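Local structure of trichosurin (2RA6) at residues 113-118 against 122-127; 138-143 against 159-164. The protein probably carries small hydrophobic molecules in milk whey as a secreted, homodimeric lipocalin, and binds 4-ethylphenol inside its beta barrel. The protein carries 1 engineered substitution. One frame throughout, in Å; residues are numbered along the deposited sequence.

Interaction 1 (113-118 against 122-127). With ETY (4-ethylphenol), chain P.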
# COMPACT_ATOMS: atom_id res chain seq x y z
N ILE B 113 -5.76 5.78 -2.32
CA ILE B 113 -4.42 5.33 -2.69
C ILE B 113 -4.56 3.93 -3.27
O ILE B 113 -5.12 3.03 -2.63
CB ILE B 113 -3.47 5.27 -1.48
CG1 ILE B 113 -3.39 6.64 -0.80
CG2 ILE B 113 -2.09 4.81 -1.94
CD1 ILE B 113 -2.88 7.75 -1.70
N PHE B 114 -4.08 3.77 -4.49
CA PHE B 114 -4.12 2.49 -5.18
C PHE B 114 -2.74 1.87 -5.22
O PHE B 114 -1.78 2.50 -5.65
CB PHE B 114 -4.55 2.67 -6.64
CG PHE B 114 -6.01 2.89 -6.82
CD1 PHE B 114 -6.81 1.88 -7.34
CD2 PHE B 114 -6.60 4.09 -6.47
CE1 PHE B 114 -8.17 2.07 -7.50
CE2 PHE B 114 -7.96 4.29 -6.63
CZ PHE B 114 -8.75 3.27 -7.15
N TYR B 115 -2.64 0.64 -4.74
CA TYR B 115 -1.39 -0.09 -4.83
C TYR B 115 -1.72 -1.09 -5.93
O TYR B 115 -2.44 -2.06 -5.71
CB TYR B 115 -1.07 -0.79 -3.50
CG TYR B 115 -0.62 0.19 -2.44
CD1 TYR B 115 0.60 0.86 -2.57
CD2 TYR B 115 -1.42 0.48 -1.34
CE1 TYR B 115 1.00 1.81 -1.63
CE2 TYR B 115 -1.02 1.42 -0.39
CZ TYR B 115 0.19 2.08 -0.55
OH TYR B 115 0.59 3.02 0.37
N ASN B 116 -1.20 -0.80 -7.12
CA ASN B 116 -1.45 -1.61 -8.30
C ASN B 116 -0.37 -2.65 -8.54
O ASN B 116 0.82 -2.35 -8.49
CB ASN B 116 -1.58 -0.68 -9.52
CG ASN B 116 -1.64 -1.44 -10.84
OD1 ASN B 116 -0.66 -1.50 -11.58
ND2 ASN B 116 -2.80 -2.04 -11.13
N TYR B 117 -0.81 -3.88 -8.81
CA TYR B 117 0.09 -4.99 -9.08
C TYR B 117 -0.17 -5.37 -10.53
O TYR B 117 -1.23 -5.91 -10.86
CB TYR B 117 -0.23 -6.16 -8.15
CG TYR B 117 -0.32 -5.75 -6.70
CD1 TYR B 117 0.80 -5.29 -6.01
CD2 TYR B 117 -1.53 -5.81 -6.01
CE1 TYR B 117 0.71 -4.89 -4.68
CE2 TYR B 117 -1.63 -5.41 -4.68
CZ TYR B 117 -0.50 -4.95 -4.03
OH TYR B 117 -0.57 -4.56 -2.71
N HIS B 118 0.79 -5.05 -11.40
CA HIS B 118 0.68 -5.33 -12.82
C HIS B 118 1.92 -6.06 -13.31
O HIS B 118 3.03 -5.54 -13.21
CB HIS B 118 0.54 -4.01 -13.60
CG HIS B 118 0.19 -4.19 -15.04
ND1 HIS B 118 -1.08 -4.54 -15.45
CD2 HIS B 118 0.94 -4.11 -16.16
CE1 HIS B 118 -1.10 -4.66 -16.76
NE2 HIS B 118 0.11 -4.40 -17.22
N VAL B 122 4.88 -3.36 -8.82
CA VAL B 122 4.01 -2.56 -7.97
C VAL B 122 4.13 -1.08 -8.28
O VAL B 122 5.23 -0.55 -8.49
CB VAL B 122 4.36 -2.74 -6.48
CG1 VAL B 122 3.35 -2.00 -5.62
CG2 VAL B 122 4.42 -4.20 -6.11
N ASN B 123 2.99 -0.41 -8.34
CA ASN B 123 2.98 1.03 -8.56
C ASN B 123 1.96 1.63 -7.63
O ASN B 123 1.04 0.96 -7.19
CB ASN B 123 2.63 1.39 -10.00
CG ASN B 123 3.87 1.49 -10.87
OD1 ASN B 123 4.76 2.33 -10.65
ND2 ASN B 123 3.94 0.63 -11.86
N VAL B 124 2.15 2.90 -7.32
CA VAL B 124 1.20 3.57 -6.47
C VAL B 124 0.57 4.69 -7.27
O VAL B 124 1.24 5.43 -7.99
CB VAL B 124 1.87 4.14 -5.19
CG1 VAL B 124 2.90 5.20 -5.56
CG2 VAL B 124 0.81 4.72 -4.26
N VAL B 125 -0.75 4.79 -7.16
CA VAL B 125 -1.49 5.84 -7.84
C VAL B 125 -2.35 6.46 -6.75
O VAL B 125 -3.13 5.77 -6.09
CB VAL B 125 -2.41 5.29 -8.96
CG1 VAL B 125 -3.18 6.43 -9.62
CG2 VAL B 125 -1.58 4.56 -10.01
N ALA B 126 -2.19 7.76 -6.54
CA ALA B 126 -2.95 8.47 -5.53
C ALA B 126 -3.96 9.37 -6.22
O ALA B 126 -3.64 10.05 -7.20
CB ALA B 126 -2.01 9.29 -4.66
N ASN B 127 -5.18 9.36 -5.72
CA ASN B 127 -6.25 10.16 -6.29
C ASN B 127 -6.83 11.10 -5.24
O ASN B 127 -7.10 10.68 -4.12
CB ASN B 127 -7.39 9.24 -6.77
CG ASN B 127 -6.97 8.31 -7.90
OD1 ASN B 127 -7.39 8.48 -9.04
ND2 ASN B 127 -6.14 7.31 -7.57
C8 ETY P . -11.19 5.82 -6.86
C7 ETY P . -11.65 4.77 -5.84
CG ETY P . -12.67 3.80 -6.39
C3 ETY P . -12.27 2.72 -7.22
C2 ETY P . -13.22 1.81 -7.73
C5 ETY P . -14.05 3.95 -6.08
C6 ETY P . -15.01 3.04 -6.59
C1 ETY P . -14.59 1.98 -7.41
O1 ETY P . -15.51 1.09 -7.91
O HOH W 1 2.03 -1.21 -11.74
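F114 and V125 form a hydrogen-bonded antiparallel pair in the hairpin 109-118/121-130 of the lipocalin barrel: F114 N donates to V125 O at 2.7 Å, and V125 N returns a bond to F114 O. N116 and N123 repeat this pattern two residues on, fixing the register. These four side chains point to the same side of the sheet, and F114 alone of them reaches the ligand. With CG anti to the carbonyl carbon (chi1 -77°), the F114 ring extends to 4-ethylphenol, whose ethyl group meets its edge, CZ lying 3.5 Å from C7. The N127 amide is turned 59° from this ring, its ND2 3.4 Å from F114 CD2.

I113, Y115, Y117, V122, V124 and A126 occupy the other face, where V124 CG2 lies 3.7 Å from I113 CG2 and touches Y115 CE1. V122 CG2 meets the Y117 ring at its edge. Of these, Y115, Y117, V122 and V124 meet the second subunit: Y115 OH hydrogen-bonds Y117 OH of that subunit, while Y117 OH of this chain bonds its own D98. Further out, N97 holds N116 ND2 and S36 holds N123 OD1. One water joins the two asparagines, donating to N116 OD1 and accepting from N123 ND2, each at 2.7 Å.

Interaction 2 (138-143 against 159-164)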
# COMPACT_ATOMS: atom_id res chain seq x y z
N GLU B 138 -4.85 24.49 0.46
CA GLU B 138 -4.36 23.81 1.65
C GLU B 138 -4.45 22.30 1.48
O GLU B 138 -3.47 21.58 1.71
CB GLU B 138 -5.18 24.23 2.88
CG GLU B 138 -4.69 23.64 4.19
CD GLU B 138 -5.65 23.88 5.34
OE1 GLU B 138 -5.30 23.55 6.49
OE2 GLU B 138 -6.76 24.40 5.10
N ILE B 139 -5.62 21.82 1.06
CA ILE B 139 -5.82 20.38 0.86
C ILE B 139 -4.91 19.85 -0.23
O ILE B 139 -4.29 18.79 -0.06
CB ILE B 139 -7.30 20.08 0.51
CG1 ILE B 139 -8.18 20.35 1.73
CG2 ILE B 139 -7.45 18.62 0.08
CD1 ILE B 139 -9.66 20.22 1.45
N LYS B 140 -4.82 20.56 -1.35
CA LYS B 140 -3.97 20.10 -2.44
C LYS B 140 -2.50 20.10 -2.04
O LYS B 140 -1.76 19.18 -2.38
CB LYS B 140 -4.19 20.96 -3.70
CG LYS B 140 -5.57 20.76 -4.30
CD LYS B 140 -5.70 21.29 -5.73
CE LYS B 140 -5.56 22.79 -5.80
NZ LYS B 140 -5.85 23.26 -7.19
N LYS B 141 -2.08 21.12 -1.29
CA LYS B 141 -0.70 21.23 -0.83
C LYS B 141 -0.30 20.04 0.04
O LYS B 141 0.77 19.46 -0.13
CB LYS B 141 -0.49 22.53 -0.05
CG LYS B 141 0.93 22.72 0.46
CD LYS B 141 1.05 23.97 1.32
CE LYS B 141 2.47 24.18 1.81
NZ LYS B 141 3.39 24.44 0.67
N ARG B 142 -1.17 19.69 0.97
CA ARG B 142 -0.90 18.57 1.87
C ARG B 142 -0.81 17.25 1.09
O ARG B 142 0.09 16.45 1.31
CB ARG B 142 -1.99 18.49 2.94
CG ARG B 142 -1.77 17.42 4.00
CD ARG B 142 -2.88 17.47 5.05
NE ARG B 142 -4.21 17.38 4.44
CZ ARG B 142 -5.35 17.37 5.12
NH1 ARG B 142 -5.34 17.44 6.45
NH2 ARG B 142 -6.50 17.29 4.47
N PHE B 143 -1.75 17.06 0.16
CA PHE B 143 -1.77 15.85 -0.65
C PHE B 143 -0.48 15.73 -1.45
O PHE B 143 0.17 14.68 -1.48
CB PHE B 143 -2.96 15.91 -1.62
CG PHE B 143 -3.02 14.76 -2.59
CD1 PHE B 143 -3.56 13.53 -2.22
CD2 PHE B 143 -2.59 14.92 -3.91
CE1 PHE B 143 -3.67 12.48 -3.14
CE2 PHE B 143 -2.69 13.89 -4.84
CZ PHE B 143 -3.23 12.67 -4.46
N ASP B 159 -2.23 18.11 -11.43
CA ASP B 159 -3.40 18.80 -10.90
C ASP B 159 -4.27 19.00 -12.14
O ASP B 159 -3.96 19.84 -12.98
CB ASP B 159 -2.99 20.16 -10.33
CG ASP B 159 -4.16 20.93 -9.74
OD1 ASP B 159 -5.30 20.70 -10.18
OD2 ASP B 159 -3.92 21.78 -8.86
N ILE B 160 -5.35 18.24 -12.26
CA ILE B 160 -6.18 18.39 -13.45
C ILE B 160 -7.32 19.38 -13.31
O ILE B 160 -8.14 19.51 -14.22
CB ILE B 160 -6.76 17.04 -13.91
CG1 ILE B 160 -7.70 16.49 -12.84
CG2 ILE B 160 -5.63 16.06 -14.21
CD1 ILE B 160 -8.56 15.35 -13.33
N SER B 161 -7.37 20.08 -12.19
CA SER B 161 -8.41 21.08 -11.97
C SER B 161 -8.18 22.23 -12.94
O SER B 161 -9.08 23.01 -13.23
CB SER B 161 -8.36 21.62 -10.54
OG SER B 161 -7.20 22.40 -10.35
N GLU B 162 -6.95 22.31 -13.45
CA GLU B 162 -6.55 23.36 -14.37
C GLU B 162 -6.50 22.92 -15.83
O GLU B 162 -5.87 23.58 -16.66
CB GLU B 162 -5.19 23.92 -13.95
CG GLU B 162 -4.13 22.85 -13.77
CD GLU B 162 -2.90 23.37 -13.05
OE1 GLU B 162 -3.04 23.88 -11.92
OE2 GLU B 162 -1.78 23.26 -13.61
N VAL B 163 -7.15 21.81 -16.15
CA VAL B 163 -7.16 21.30 -17.52
C VAL B 163 -8.56 20.86 -17.93
O VAL B 163 -9.35 20.44 -17.10
CB VAL B 163 -6.17 20.12 -17.68
CG1 VAL B 163 -6.66 18.92 -16.89
CG2 VAL B 163 -6.01 19.76 -19.15
N ASP B 164 -8.86 20.97 -19.22
CA ASP B 164 -10.16 20.57 -19.73
C ASP B 164 -10.16 19.06 -19.93
O ASP B 164 -9.47 18.54 -20.81
CB ASP B 164 -10.46 21.27 -21.06
CG ASP B 164 -11.85 20.94 -21.59
OD1 ASP B 164 -12.84 21.15 -20.86
OD2 ASP B 164 -11.95 20.47 -22.75
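K140 reaches from the helix to D159 by a salt bridge, NZ to OD2 at 3.0 Å. In sequence order, I139 precedes it and packs on Y109, while beyond it R142 NH2 hydrogen-bonds S104 OG and F143 packs on V32 and L128, which places helix 137-148 against the barrel. The K140 chain leaves with CG anti to the carbonyl carbon and bends at chi3 (-67°), NZ approaching OD2 from the side facing OD1, its syn lone pair; the two side chains cross at about a right angle. NZ divides its hydrogen bonds between D159 and a second acceptor, N134 OD1.

The other oxygen, OD1, is held by S161. It accepts from S161 N at 3.0 Å, nearly in line with the C-O bond, closing an Asx turn, and from S161 OG at 2.6 Å, 24° out of the carboxylate plane. NZ and OG thus approach the carboxylate on the same, syn, side. An alanine at D159 would probably leave the K140 ammonium without its charged mate and the S161 hydroxyl without its main acceptor. The K140 side chain lies over strands 29-35 and 121-130, packing on V31, V32 and L128, on its way from helix 137-148 to D159 at the end of strand 157-159.

In the fold
Interaction 1 is a buried contact within the barrel wall, burying 496 Å² between neighbouring strands; interaction 2 is partly buried, at the barrel's outside, and buries 91 Å². The chemistry differs accordingly: a ladder of backbone bonds with apolar and aromatic side chains on one face and F114, V125 and polar asparagines on the other in the first, one salt bridge backed by an Asx turn in the second. One takes part in the ligand pocket and the dimer interface, whereas no other protein chain touches the segments of the other. Their centres lie 19 Å apart, yet they meet where F143 CZ packs on A126 CB at 3.6 Å, joining helix 137-148 to strand 121-130, the element just before it.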